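Local coordinates for 3-keto-5-aminohexanoate cleavage protein (Burkholderia xenovorans LB400, PDB 3E02), which probably catalyses zinc-dependent cleavage of 3-keto-5-aminohexanoate or a related beta-keto acid on a TIM-barrel scaffold, at residues A[38-43]-A[272-277]; A[45-50]-A[292-297]; A[51-56]-A[65-70]; A[107-112]-A[299-304]; A[192-197]-A[228-233]. All coordinates share one frame; numbering follows the deposited sequence. Where two conformers were deposited one is given.

Interaction 1. Residues A[38-43]-A[272-277]; sequences GVAAAE and SNAEQV. With EDO (1,2-ethanediol), chain L.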
# COMPACT_ATOMS: atom_id res chain seq x y z
N GLY A 38 5.50 36.12 11.90
CA GLY A 38 5.79 35.07 12.87
C GLY A 38 4.89 35.19 14.09
O GLY A 38 4.31 34.20 14.54
N VAL A 39 4.77 36.42 14.61
CA VAL A 39 3.91 36.70 15.76
C VAL A 39 2.44 36.39 15.45
O VAL A 39 1.78 35.73 16.24
CB VAL A 39 4.08 38.15 16.29
CG1 VAL A 39 3.08 38.46 17.42
CG2 VAL A 39 5.52 38.36 16.80
N ALA A 40 1.95 36.85 14.29
CA ALA A 40 0.57 36.58 13.86
C ALA A 40 0.29 35.08 13.73
O ALA A 40 -0.76 34.60 14.17
CB ALA A 40 0.25 37.31 12.54
N ALA A 41 1.24 34.35 13.13
CA ALA A 41 1.15 32.89 12.98
C ALA A 41 1.11 32.19 14.34
O ALA A 41 0.29 31.28 14.55
CB ALA A 41 2.30 32.37 12.12
N ALA A 42 1.98 32.61 15.26
CA ALA A 42 2.03 32.07 16.62
C ALA A 42 0.72 32.35 17.36
O ALA A 42 0.13 31.45 17.95
CB ALA A 42 3.24 32.60 17.41
N GLU A 43 0.24 33.59 17.26
CA GLU A 43 -1.05 33.96 17.88
C GLU A 43 -2.27 33.21 17.30
O GLU A 43 -3.24 32.98 18.02
CB GLU A 43 -1.23 35.47 17.90
CG GLU A 43 -0.24 36.10 18.90
CD GLU A 43 -0.20 37.60 18.89
OE1 GLU A 43 -0.87 38.24 18.04
OE2 GLU A 43 0.54 38.13 19.75
N SER A 272 -1.62 36.65 4.63
CA SER A 272 -0.80 36.39 5.79
C SER A 272 -0.68 34.90 6.06
O SER A 272 -1.58 34.12 5.75
CB SER A 272 -1.44 37.04 7.03
OG SER A 272 -0.70 36.77 8.22
N ASN A 273 0.45 34.55 6.68
CA ASN A 273 0.67 33.21 7.21
C ASN A 273 -0.44 32.80 8.17
O ASN A 273 -0.86 31.64 8.17
CB ASN A 273 2.02 33.14 7.94
CG ASN A 273 3.17 32.89 6.99
OD1 ASN A 273 3.40 31.77 6.57
ND2 ASN A 273 3.93 33.93 6.69
N ALA A 274 -0.92 33.77 8.95
CA ALA A 274 -2.01 33.57 9.91
C ALA A 274 -3.27 32.99 9.28
O ALA A 274 -3.95 32.21 9.93
CB ALA A 274 -2.34 34.86 10.66
N GLU A 275 -3.58 33.34 8.03
CA GLU A 275 -4.75 32.76 7.35
C GLU A 275 -4.68 31.25 7.23
O GLU A 275 -5.67 30.56 7.49
CB GLU A 275 -4.95 33.34 5.95
CG GLU A 275 -5.39 34.76 5.96
CD GLU A 275 -5.75 35.26 4.56
OE1 GLU A 275 -4.93 35.07 3.64
OE2 GLU A 275 -6.85 35.82 4.39
N GLN A 276 -3.52 30.74 6.84
CA GLN A 276 -3.31 29.29 6.71
C GLN A 276 -3.31 28.59 8.07
O GLN A 276 -3.87 27.50 8.19
CB GLN A 276 -2.02 29.00 5.97
CG GLN A 276 -2.06 29.46 4.49
CD GLN A 276 -0.71 29.29 3.79
OE1 GLN A 276 0.26 28.95 4.43
NE2 GLN A 276 -0.67 29.53 2.48
N VAL A 277 -2.69 29.21 9.08
CA VAL A 277 -2.66 28.64 10.44
C VAL A 277 -4.11 28.55 10.95
O VAL A 277 -4.54 27.49 11.43
CB VAL A 277 -1.75 29.45 11.41
CG1 VAL A 277 -1.84 28.90 12.87
CG2 VAL A 277 -0.30 29.43 10.92
C1 EDO L . -9.56 33.64 7.37
O1 EDO L . -9.15 35.02 7.34
C2 EDO L . -8.51 32.81 8.11
O2 EDO L . -8.15 31.56 7.49
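S272 OG, at the N-cap of helix 273-286, accepts the backbone N-H of A274 (OG to N 3.1 Å) and is also hydrogen-bonded to E37 on helix 31-44, one turn before A41. The two helices lie side by side on the outside of the TIM barrel, where the first helix meets the helix that comes after the last barrel strand, 253-256, and a short hairpin. The carboxylate of E37 also takes the N-H of N273, so it is tied to two successive residues at the helix start. Beyond this polar end the contact is apolar and built from small residues. A40 CB meets A274 CB at 4.0 Å, and alanines at A40, A41 and A274 allow the short axes to approach to 8.1 Å, nearly parallel at a crossing angle of -16°. N273 packs its CB against A41 CB, and its amide beyond is fixed by L258 N and V14 O. One turn later V277 fills the seam with both methyls. With CG1 anti to the backbone N (chi1 175°), both rest on A41: V277 CG1 lies 3.6 Å from A41 O, while V277 CG2 is 4.1 Å from A41 CB.

Interaction 2. Residues A[45-50]-A[292-297]; sequences GAAMLH and ATPDEA. With ZN (zinc ion), chain B.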
# COMPACT_ATOMS: atom_id res chain seq x y z
N GLY A 45 -2.07 30.08 16.44
CA GLY A 45 -1.90 28.71 16.92
C GLY A 45 -0.61 27.99 16.56
O GLY A 45 -0.43 26.85 16.97
N ALA A 46 0.28 28.61 15.78
CA ALA A 46 1.56 27.97 15.43
C ALA A 46 2.46 27.80 16.67
O ALA A 46 2.82 28.79 17.30
CB ALA A 46 2.29 28.77 14.36
N ALA A 47 2.76 26.56 17.02
CA ALA A 47 3.68 26.23 18.12
C ALA A 47 5.15 26.41 17.73
O ALA A 47 6.01 26.62 18.61
CB ALA A 47 3.45 24.78 18.61
N MSE A 48 5.44 26.29 16.42
CA MSE A 48 6.80 26.40 15.89
C MSE A 48 6.81 27.25 14.61
O MSE A 48 5.89 27.18 13.80
CB MSE A 48 7.36 24.99 15.64
CG MSE A 48 8.79 24.96 15.09
SE MSE A 48 9.74 23.30 15.48
CE MSE A 48 8.76 22.12 14.45
N LEU A 49 7.86 28.06 14.46
CA LEU A 49 8.07 28.92 13.30
C LEU A 49 9.34 28.46 12.61
O LEU A 49 10.39 28.42 13.26
CB LEU A 49 8.22 30.37 13.74
CG LEU A 49 7.03 30.97 14.47
CD1 LEU A 49 7.37 32.37 14.96
CD2 LEU A 49 5.79 30.98 13.57
N HIS A 50 9.23 28.08 11.34
CA HIS A 50 10.37 27.66 10.51
C HIS A 50 10.79 28.91 9.73
O HIS A 50 10.01 29.50 8.98
CB HIS A 50 9.99 26.48 9.62
CG HIS A 50 11.02 26.15 8.60
ND1 HIS A 50 12.17 25.46 8.89
CD2 HIS A 50 11.08 26.45 7.28
CE1 HIS A 50 12.89 25.33 7.78
NE2 HIS A 50 12.24 25.91 6.79
N ALA A 292 -1.14 21.71 19.81
CA ALA A 292 -0.14 21.81 20.87
C ALA A 292 0.26 23.27 21.09
O ALA A 292 0.38 24.04 20.13
CB ALA A 292 1.09 21.00 20.49
N THR A 293 0.47 23.64 22.34
CA THR A 293 1.06 24.94 22.68
C THR A 293 2.57 24.81 22.43
O THR A 293 3.09 23.69 22.30
CB THR A 293 0.88 25.32 24.15
OG1 THR A 293 1.56 24.36 24.98
CG2 THR A 293 -0.60 25.39 24.52
N PRO A 294 3.28 25.95 22.33
CA PRO A 294 4.74 25.87 22.19
C PRO A 294 5.45 24.97 23.21
O PRO A 294 6.27 24.14 22.81
CB PRO A 294 5.16 27.32 22.35
CG PRO A 294 4.06 28.04 21.69
CD PRO A 294 2.83 27.34 22.20
N ASP A 295 5.09 25.09 24.48
CA ASP A 295 5.68 24.26 25.54
C ASP A 295 5.30 22.77 25.45
O ASP A 295 6.13 21.92 25.76
CB ASP A 295 5.39 24.84 26.93
CG ASP A 295 6.16 26.14 27.20
OD1 ASP A 295 7.15 26.47 26.52
OD2 ASP A 295 5.78 26.85 28.16
N GLU A 296 4.08 22.47 25.01
CA GLU A 296 3.70 21.07 24.73
C GLU A 296 4.56 20.52 23.59
O GLU A 296 5.01 19.37 23.66
CB GLU A 296 2.21 20.95 24.40
CG GLU A 296 1.36 21.15 25.64
CD GLU A 296 -0.13 21.28 25.37
OE1 GLU A 296 -0.53 21.75 24.28
OE2 GLU A 296 -0.91 20.97 26.29
N ALA A 297 4.82 21.35 22.57
CA ALA A 297 5.69 20.99 21.45
C ALA A 297 7.13 20.74 21.90
O ALA A 297 7.75 19.77 21.47
CB ALA A 297 5.63 22.05 20.34
ZN ZN B . 12.64 25.92 4.67
O HOH W 1 0.40 24.15 17.33
O HOH W 2 -0.08 26.82 19.91
O HOH W 3 14.68 24.47 5.00
O HOH W 4 12.07 23.58 4.40
O HOH W 5 13.52 25.21 2.77
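The CA atoms of A47 and P294 come within 4.2 Å where the chain entering strand 48-54 of the TIM barrel passes the first turn of helix 294-301. The entry begins at G45, which closes helix 31-44 in a Schellman motif with positive phi (132°), a conformation glycine adopts readily. A47 carries the contact: its small CB is 3.5 Å from A292 O, just before the helix, and 3.9 Å from A297 CB within it, and the ring of P294 lies along the A47 carbonyl. Alanine suits this tight meeting, and proline suits a first helical turn, where no backbone N-H is needed. The carbonyls G45 O and A292 O face each other as two acceptors, and two waters appear to mediate between them, each within hydrogen-bonding distance of both. T293 and E296 form a capping box: E296 N donates to T293 OG1, while T293 N donates almost straight (170°) to E296 OE1 at 2.9 Å. Further along the strand, H50 reaches the zinc site shared with H52, E259 and three waters. A chi1 of 170° places its ring beside the carbonyl carbon, and at the far end H50 NE2 binds the zinc ion at 2.2 Å.

Interaction 3. Residues A[51-56]-A[65-70]; sequences LHARDP and PDLFMR. With ZN (zinc ion), chain B; EDO (1,2-ethanediol), chain I.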
# COMPACT_ATOMS: atom_id res chain seq x y z
N LEU A 51 12.05 29.30 9.91
CA LEU A 51 12.54 30.60 9.45
C LEU A 51 13.72 30.61 8.48
O LEU A 51 14.69 29.90 8.69
CB LEU A 51 12.96 31.39 10.69
CG LEU A 51 11.88 31.64 11.75
CD1 LEU A 51 12.51 32.18 13.04
CD2 LEU A 51 10.80 32.56 11.23
N HIS A 52 13.57 31.43 7.43
CA HIS A 52 14.60 31.80 6.47
C HIS A 52 14.69 33.33 6.50
O HIS A 52 13.75 34.01 6.93
CB HIS A 52 14.22 31.45 5.03
CG HIS A 52 14.15 29.99 4.73
ND1 HIS A 52 14.87 29.41 3.70
CD2 HIS A 52 13.42 29.00 5.29
CE1 HIS A 52 14.58 28.12 3.65
NE2 HIS A 52 13.71 27.85 4.60
N ALA A 53 15.82 33.85 6.01
CA ALA A 53 16.05 35.29 5.87
C ALA A 53 16.10 35.61 4.38
O ALA A 53 16.42 34.74 3.55
CB ALA A 53 17.38 35.71 6.54
N ARG A 54 15.83 36.88 4.08
CA ARG A 54 15.89 37.41 2.73
C ARG A 54 16.53 38.79 2.75
O ARG A 54 16.43 39.52 3.75
CB ARG A 54 14.47 37.55 2.16
CG ARG A 54 13.77 36.24 1.87
CD ARG A 54 12.37 36.48 1.34
NE ARG A 54 11.70 35.20 1.05
CZ ARG A 54 11.79 34.52 -0.09
NH1 ARG A 54 12.57 34.92 -1.08
NH2 ARG A 54 11.12 33.38 -0.22
N ASP A 55 17.17 39.13 1.64
CA ASP A 55 17.73 40.47 1.44
C ASP A 55 16.55 41.44 1.62
O ASP A 55 15.54 41.29 0.91
CB ASP A 55 18.32 40.58 0.03
CG ASP A 55 18.91 41.94 -0.26
OD1 ASP A 55 18.17 42.95 -0.24
OD2 ASP A 55 20.11 41.99 -0.57
N PRO A 56 16.65 42.38 2.59
CA PRO A 56 15.52 43.31 2.85
C PRO A 56 15.06 44.21 1.69
O PRO A 56 13.91 44.65 1.70
CB PRO A 56 16.04 44.18 4.01
CG PRO A 56 17.16 43.44 4.59
CD PRO A 56 17.78 42.66 3.49
N PRO A 65 23.82 35.47 9.10
CA PRO A 65 23.35 35.46 10.50
C PRO A 65 22.91 36.83 11.03
O PRO A 65 22.03 36.89 11.89
CB PRO A 65 24.58 34.95 11.28
CG PRO A 65 25.39 34.23 10.28
CD PRO A 65 25.21 34.97 9.01
N ASP A 66 23.51 37.92 10.54
CA ASP A 66 23.12 39.28 10.94
C ASP A 66 21.65 39.60 10.63
O ASP A 66 21.02 40.32 11.41
CB ASP A 66 24.02 40.35 10.29
CG ASP A 66 25.48 40.28 10.76
OD1 ASP A 66 25.80 39.60 11.77
OD2 ASP A 66 26.33 40.93 10.10
N LEU A 67 21.13 39.09 9.51
CA LEU A 67 19.71 39.26 9.15
C LEU A 67 18.83 38.46 10.11
O LEU A 67 17.79 38.96 10.54
CB LEU A 67 19.41 38.84 7.70
CG LEU A 67 19.88 39.80 6.62
CD1 LEU A 67 19.66 39.18 5.24
CD2 LEU A 67 19.16 41.15 6.75
N PHE A 68 19.25 37.23 10.44
CA PHE A 68 18.55 36.42 11.45
C PHE A 68 18.49 37.12 12.81
O PHE A 68 17.45 37.12 13.46
CB PHE A 68 19.17 35.02 11.59
CG PHE A 68 18.76 34.08 10.51
CD1 PHE A 68 19.45 34.03 9.31
CD2 PHE A 68 17.67 33.22 10.70
CE1 PHE A 68 19.07 33.13 8.29
CE2 PHE A 68 17.28 32.33 9.70
CZ PHE A 68 17.98 32.28 8.49
N MSE A 69 19.59 37.78 13.21
CA MSE A 69 19.62 38.55 14.47
C MSE A 69 18.73 39.80 14.48
O MSE A 69 18.54 40.39 15.55
CB MSE A 69 21.05 38.86 14.91
CG MSE A 69 21.84 37.61 15.24
SE MSE A 69 20.94 36.46 16.56
CE MSE A 69 21.80 34.83 16.08
N ARG A 70 18.21 40.19 13.31
CA ARG A 70 17.23 41.29 13.20
C ARG A 70 15.78 40.81 13.36
O ARG A 70 14.87 41.65 13.40
CB ARG A 70 17.44 42.08 11.92
CG ARG A 70 18.74 42.90 11.94
CD ARG A 70 19.21 43.36 10.57
NE ARG A 70 18.21 44.15 9.85
CZ ARG A 70 18.36 44.65 8.62
NH1 ARG A 70 19.48 44.43 7.92
NH2 ARG A 70 17.36 45.35 8.08
ZN ZN B . 12.64 25.92 4.67
C1 EDO I . 11.32 45.49 -0.01
O1 EDO I . 11.17 44.93 1.30
C2 EDO I . 10.83 44.49 -1.03
O2 EDO I . 9.45 44.20 -0.76
O HOH W 3 14.68 24.47 5.00
O HOH W 4 12.07 23.58 4.40
O HOH W 5 13.52 25.21 2.77
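The ring of F68 carries the methyl of A53 over one face in a CH-pi contact, A53 CB standing 4.0 Å from the F68 ring centroid and 30° off its normal. At the edge, in the ring plane, L51 O lies 3.7 Å from F68 CE2, and H52 CA approaches CZ obliquely. F68 CG lies anti to the carbonyl carbon (chi1 -78°), which carries the ring to the backbone of L51 to A53. The small methyl of A53 lets that backbone come near both the ring face and L67 CB, 3.9 Å from A53 CB. L67 spreads its two methyls over the end of the strand and the loop after it: L67 CD1 sits 3.6 Å from R54 O, and L67 CD2 meets P56 CG tip to tip at 3.7 Å. R70 bends at chi3 (57°) and crosses P56 at about a right angle. H52 and R54 turn the other way: H52 NE2 binds zinc at 2.2 Å, and the guanidinium of R54 is held by T15, G59 and H19. The strand thus turns A53 to the helix and H52 to the metal. It leaves the barrel here: L51 packs on helices 31-44 and 72-78, while P65 and F68 rest on helix 95-105.

Interaction 4. Residues A[107-112]-A[299-304]; sequences PEVASM and AMLKTK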
# COMPACT_ATOMS: atom_id res chain seq x y z
N PRO A 107 19.88 27.41 18.04
CA PRO A 107 18.44 27.30 18.24
C PRO A 107 18.02 25.98 18.88
O PRO A 107 18.79 25.02 18.90
CB PRO A 107 17.89 27.40 16.82
CG PRO A 107 18.92 26.71 16.01
CD PRO A 107 20.23 27.12 16.63
N GLU A 108 16.79 25.95 19.37
CA GLU A 108 16.20 24.73 19.90
C GLU A 108 15.98 23.70 18.79
O GLU A 108 16.09 22.48 19.04
CB GLU A 108 14.84 25.00 20.55
CG GLU A 108 14.90 25.83 21.79
CD GLU A 108 13.55 25.89 22.43
OE1 GLU A 108 13.25 25.00 23.25
OE2 GLU A 108 12.80 26.83 22.10
N VAL A 109 15.64 24.19 17.60
CA VAL A 109 15.39 23.35 16.44
C VAL A 109 16.03 23.92 15.16
O VAL A 109 16.12 25.13 14.99
CB VAL A 109 13.85 23.14 16.21
CG1 VAL A 109 13.59 22.26 14.98
CG2 VAL A 109 13.19 22.54 17.47
N ALA A 110 16.55 23.02 14.33
CA ALA A 110 17.06 23.36 13.00
C ALA A 110 16.54 22.34 12.01
O ALA A 110 16.37 21.17 12.37
CB ALA A 110 18.59 23.41 12.98
N SER A 111 16.30 22.76 10.77
CA SER A 111 15.88 21.82 9.73
C SER A 111 17.12 21.01 9.32
O SER A 111 18.24 21.49 9.47
CB SER A 111 15.22 22.52 8.53
OG SER A 111 16.12 23.37 7.86
N MSE A 112 16.90 19.79 8.85
CA MSE A 112 17.99 18.90 8.43
C MSE A 112 17.49 18.11 7.23
O MSE A 112 16.69 17.20 7.37
CB MSE A 112 18.38 17.98 9.60
CG MSE A 112 19.49 16.96 9.37
SE MSE A 112 21.19 17.73 8.88
CE MSE A 112 21.46 19.05 10.37
N ALA A 299 8.11 19.73 24.87
CA ALA A 299 8.07 18.46 25.60
C ALA A 299 8.00 17.28 24.63
O ALA A 299 8.63 16.25 24.88
CB ALA A 299 6.90 18.42 26.59
N MSE A 300 7.25 17.42 23.54
CA MSE A 300 7.17 16.37 22.52
C MSE A 300 8.51 16.16 21.82
O MSE A 300 9.00 15.05 21.74
CB MSE A 300 6.08 16.68 21.47
CG MSE A 300 4.66 16.55 22.01
SE MSE A 300 3.35 17.39 20.85
CE MSE A 300 3.43 16.25 19.32
N LEU A 301 9.11 17.25 21.35
CA LEU A 301 10.40 17.20 20.65
C LEU A 301 11.64 17.07 21.55
O LEU A 301 12.73 16.79 21.04
CB LEU A 301 10.55 18.42 19.73
CG LEU A 301 9.45 18.60 18.69
CD1 LEU A 301 9.71 19.83 17.84
CD2 LEU A 301 9.33 17.39 17.83
N LYS A 302 11.46 17.28 22.86
CA LYS A 302 12.52 17.22 23.87
C LYS A 302 13.61 18.25 23.55
O LYS A 302 14.79 17.94 23.48
CB LYS A 302 13.10 15.80 24.00
CG LYS A 302 12.11 14.70 24.35
CD LYS A 302 11.59 14.83 25.77
CE LYS A 302 10.67 13.67 26.15
NZ LYS A 302 11.39 12.35 26.11
N THR A 303 13.19 19.50 23.37
CA THR A 303 14.11 20.59 23.07
C THR A 303 14.80 21.07 24.34
O THR A 303 14.35 20.80 25.45
CB THR A 303 13.40 21.78 22.39
OG1 THR A 303 12.43 22.33 23.28
CG2 THR A 303 12.74 21.34 21.07
N LYS A 304 15.88 21.82 24.16
CA LYS A 304 16.70 22.33 25.26
C LYS A 304 16.08 23.49 26.07
O LYS A 304 16.58 23.80 27.15
CB LYS A 304 18.10 22.72 24.77
CG LYS A 304 18.18 23.91 23.79
CD LYS A 304 19.62 24.24 23.44
CE LYS A 304 19.67 25.39 22.45
NZ LYS A 304 21.08 25.78 22.12
O HOH W 6 21.57 24.77 19.59
O HOH W 7 16.86 21.75 21.50
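L301, in the last turn of helix 294-301, sets its CD1 4.4 Å from V109 CG2, a loose apolar contact at the start of barrel strand 109-113. K302 then leaves the helix with positive phi, redirecting the chain so that T303 faces E108. T303 divides its branches: with chi1 at 63°, OG1 sits between the backbone N and the carbonyl carbon and donates to E108 OE1 at 2.8 Å, while CG2 turns to V109 CG2 at 3.8 Å. A threonine can thus serve a polar and an apolar neighbour at once. The hydroxyl meets E108 OE1 from above the carboxylate plane, 39° out of it; E108 OE2 forms a salt bridge with R298, which probably favours a charged carboxylate in this buried place. K304 follows, its N-H reaching E108 O through a water (K304 N to water 2.8 Å). Its extended chain runs across P107, K304 CE 3.7 Å from P107 O, and brings NZ among the carbonyls of R106, S165 and E308 and a second water on P107 O. All this joins the tail after helix 294-301 to a strand paired with strands 82-85 and 168-173, while V109 also packs against I82, N84 and M48.

Interaction 5. Residues A[192-197]-A[228-233]; sequences EPPFFL and DYYLSV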
# COMPACT_ATOMS: atom_id res chain seq x y z
N GLU A 192 19.31 11.03 18.53
CA GLU A 192 18.54 10.28 19.53
C GLU A 192 17.05 10.54 19.37
O GLU A 192 16.66 11.60 18.88
CB GLU A 192 18.94 10.72 20.94
CG GLU A 192 20.40 10.44 21.34
CD GLU A 192 20.74 8.95 21.52
OE1 GLU A 192 19.83 8.08 21.54
OE2 GLU A 192 21.95 8.66 21.67
N PRO A 193 16.20 9.58 19.77
CA PRO A 193 14.76 9.83 19.69
C PRO A 193 14.30 10.92 20.68
O PRO A 193 15.04 11.25 21.61
CB PRO A 193 14.13 8.48 20.04
CG PRO A 193 15.17 7.68 20.66
CD PRO A 193 16.50 8.22 20.26
N PRO A 194 13.12 11.53 20.45
CA PRO A 194 12.19 11.31 19.34
C PRO A 194 12.67 11.96 18.04
O PRO A 194 13.31 13.02 18.09
CB PRO A 194 10.92 12.00 19.83
CG PRO A 194 11.41 13.09 20.66
CD PRO A 194 12.62 12.56 21.37
N PHE A 195 12.36 11.34 16.91
CA PHE A 195 12.73 11.87 15.60
C PHE A 195 11.54 12.59 15.05
O PHE A 195 10.48 11.99 14.90
CB PHE A 195 13.16 10.75 14.65
CG PHE A 195 14.14 9.80 15.26
CD1 PHE A 195 15.40 10.27 15.66
CD2 PHE A 195 13.80 8.47 15.50
CE1 PHE A 195 16.32 9.40 16.27
CE2 PHE A 195 14.72 7.59 16.12
CZ PHE A 195 15.97 8.06 16.50
N PHE A 196 11.69 13.88 14.76
CA PHE A 196 10.61 14.67 14.18
C PHE A 196 10.82 14.60 12.66
O PHE A 196 11.69 15.30 12.13
CB PHE A 196 10.65 16.09 14.73
CG PHE A 196 9.43 16.90 14.39
CD1 PHE A 196 8.20 16.58 14.94
CD2 PHE A 196 9.51 17.98 13.52
CE1 PHE A 196 7.06 17.32 14.62
CE2 PHE A 196 8.37 18.73 13.20
CZ PHE A 196 7.15 18.39 13.76
N LEU A 197 10.05 13.70 12.02
CA LEU A 197 10.12 13.44 10.57
C LEU A 197 9.13 14.31 9.81
O LEU A 197 7.92 14.15 10.00
CB LEU A 197 9.76 11.98 10.24
CG LEU A 197 10.52 10.80 10.81
CD1 LEU A 197 10.03 9.52 10.14
CD2 LEU A 197 11.98 10.99 10.56
N ASP A 228 9.50 5.57 17.93
CA ASP A 228 10.48 6.61 18.19
C ASP A 228 10.35 7.88 17.34
O ASP A 228 11.24 8.72 17.42
CB ASP A 228 11.91 6.03 18.04
CG ASP A 228 12.23 4.97 19.08
OD1 ASP A 228 11.65 5.00 20.18
OD2 ASP A 228 13.12 4.14 18.82
N TYR A 229 9.28 8.04 16.55
CA TYR A 229 9.16 9.23 15.69
C TYR A 229 7.79 9.91 15.71
O TYR A 229 6.77 9.29 16.00
CB TYR A 229 9.55 8.88 14.24
CG TYR A 229 8.46 8.27 13.39
CD1 TYR A 229 8.19 6.90 13.44
CD2 TYR A 229 7.69 9.07 12.53
CE1 TYR A 229 7.18 6.34 12.67
CE2 TYR A 229 6.68 8.51 11.75
CZ TYR A 229 6.43 7.15 11.81
OH TYR A 229 5.43 6.62 11.05
N TYR A 230 7.81 11.21 15.36
CA TYR A 230 6.60 11.99 15.12
C TYR A 230 6.57 12.27 13.63
O TYR A 230 7.61 12.60 13.05
CB TYR A 230 6.61 13.32 15.82
CG TYR A 230 6.37 13.22 17.28
CD1 TYR A 230 5.08 12.96 17.77
CD2 TYR A 230 7.40 13.42 18.19
CE1 TYR A 230 4.85 12.88 19.13
CE2 TYR A 230 7.18 13.34 19.54
CZ TYR A 230 5.91 13.08 20.01
OH TYR A 230 5.73 12.99 21.35
N LEU A 231 5.39 12.14 13.03
CA LEU A 231 5.16 12.44 11.62
C LEU A 231 4.74 13.90 11.52
O LEU A 231 3.93 14.36 12.33
CB LEU A 231 4.03 11.57 11.05
CG LEU A 231 3.57 11.79 9.61
CD1 LEU A 231 4.71 11.48 8.63
CD2 LEU A 231 2.31 10.99 9.29
N SER A 232 5.33 14.62 10.56
CA SER A 232 4.86 15.94 10.17
C SER A 232 4.81 15.94 8.64
O SER A 232 5.52 15.14 7.97
CB SER A 232 5.72 17.07 10.74
OG SER A 232 5.11 18.33 10.49
N VAL A 233 3.97 16.80 8.08
CA VAL A 233 3.77 16.85 6.64
C VAL A 233 3.67 18.30 6.14
O VAL A 233 3.09 19.16 6.81
CB VAL A 233 2.47 16.09 6.22
CG1 VAL A 233 2.08 16.34 4.78
CG2 VAL A 233 2.59 14.56 6.49
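F195 N donates to D228 O at 2.9 Å, in the carbonyl plane, and opens a run of four backbone bonds between parallel strands. F195 O then accepts Y230 N at 2.8 Å, L197 N donates to Y230 O, and L197 O receives S232 N at 2.7 Å. Thus F195 and L197 use both N-H and C=O on this neighbour, whereas F196 between them bonds to F171 of strand 168-173. On the other strand Y229 and L231 turn their backbone groups away, L231 to N253. P193 and P194 have no N-H to offer, which suits residues just before strand 195-201 begins; P194, after a cis peptide bond, adds a CA-H...O contact to D228 O (3.4 Å). Two side-chain hydroxyls have partners: Y229 OH bonds to D222, and S232 OG makes a weak bond to Q198. Aromatic bulk fills both faces. F196 swings its ring across the neighbouring strand, CG anti to the backbone N (chi1 -169°), so that F196 CD1 meets Y230 CB and F196 CZ lies 3.6 Å from S232 CB. On the opposite face the ring edge of F195 meets Y229 CB, and F195, L197 and Y229 pack against helices 176-187 and 211-225. Strand 195-201, helix 211-225 and strand 229-235 make a beta-alpha-beta crossover, the repeating element of a TIM barrel.

How the interactions relate
Interactions 2 to 5 all involve strands of the one barrel sheet, while interaction 1 joins two helices outside it. Strand 48-54 carries interaction 2 at its start and interaction 3 at its end, centres 21 Å apart, and supplies H50 and H52 to the zinc site. Helix 294-301 links interactions 2 and 4, 11 Å apart; with L301 against F196 and M300 against P194 and Y230 it also reaches interaction 5. Interactions 1 and 2 touch through a probable hydrogen bond from A46 N to A41 O (2.9 Å). Interactions 1, 2 and 4 join early parts of the chain to the late helices 273-286 and 294-301; the barrel itself closes where strands 10-13 and 253-256 pair. Interactions 3 and 5 are local, on opposite sides of the centre.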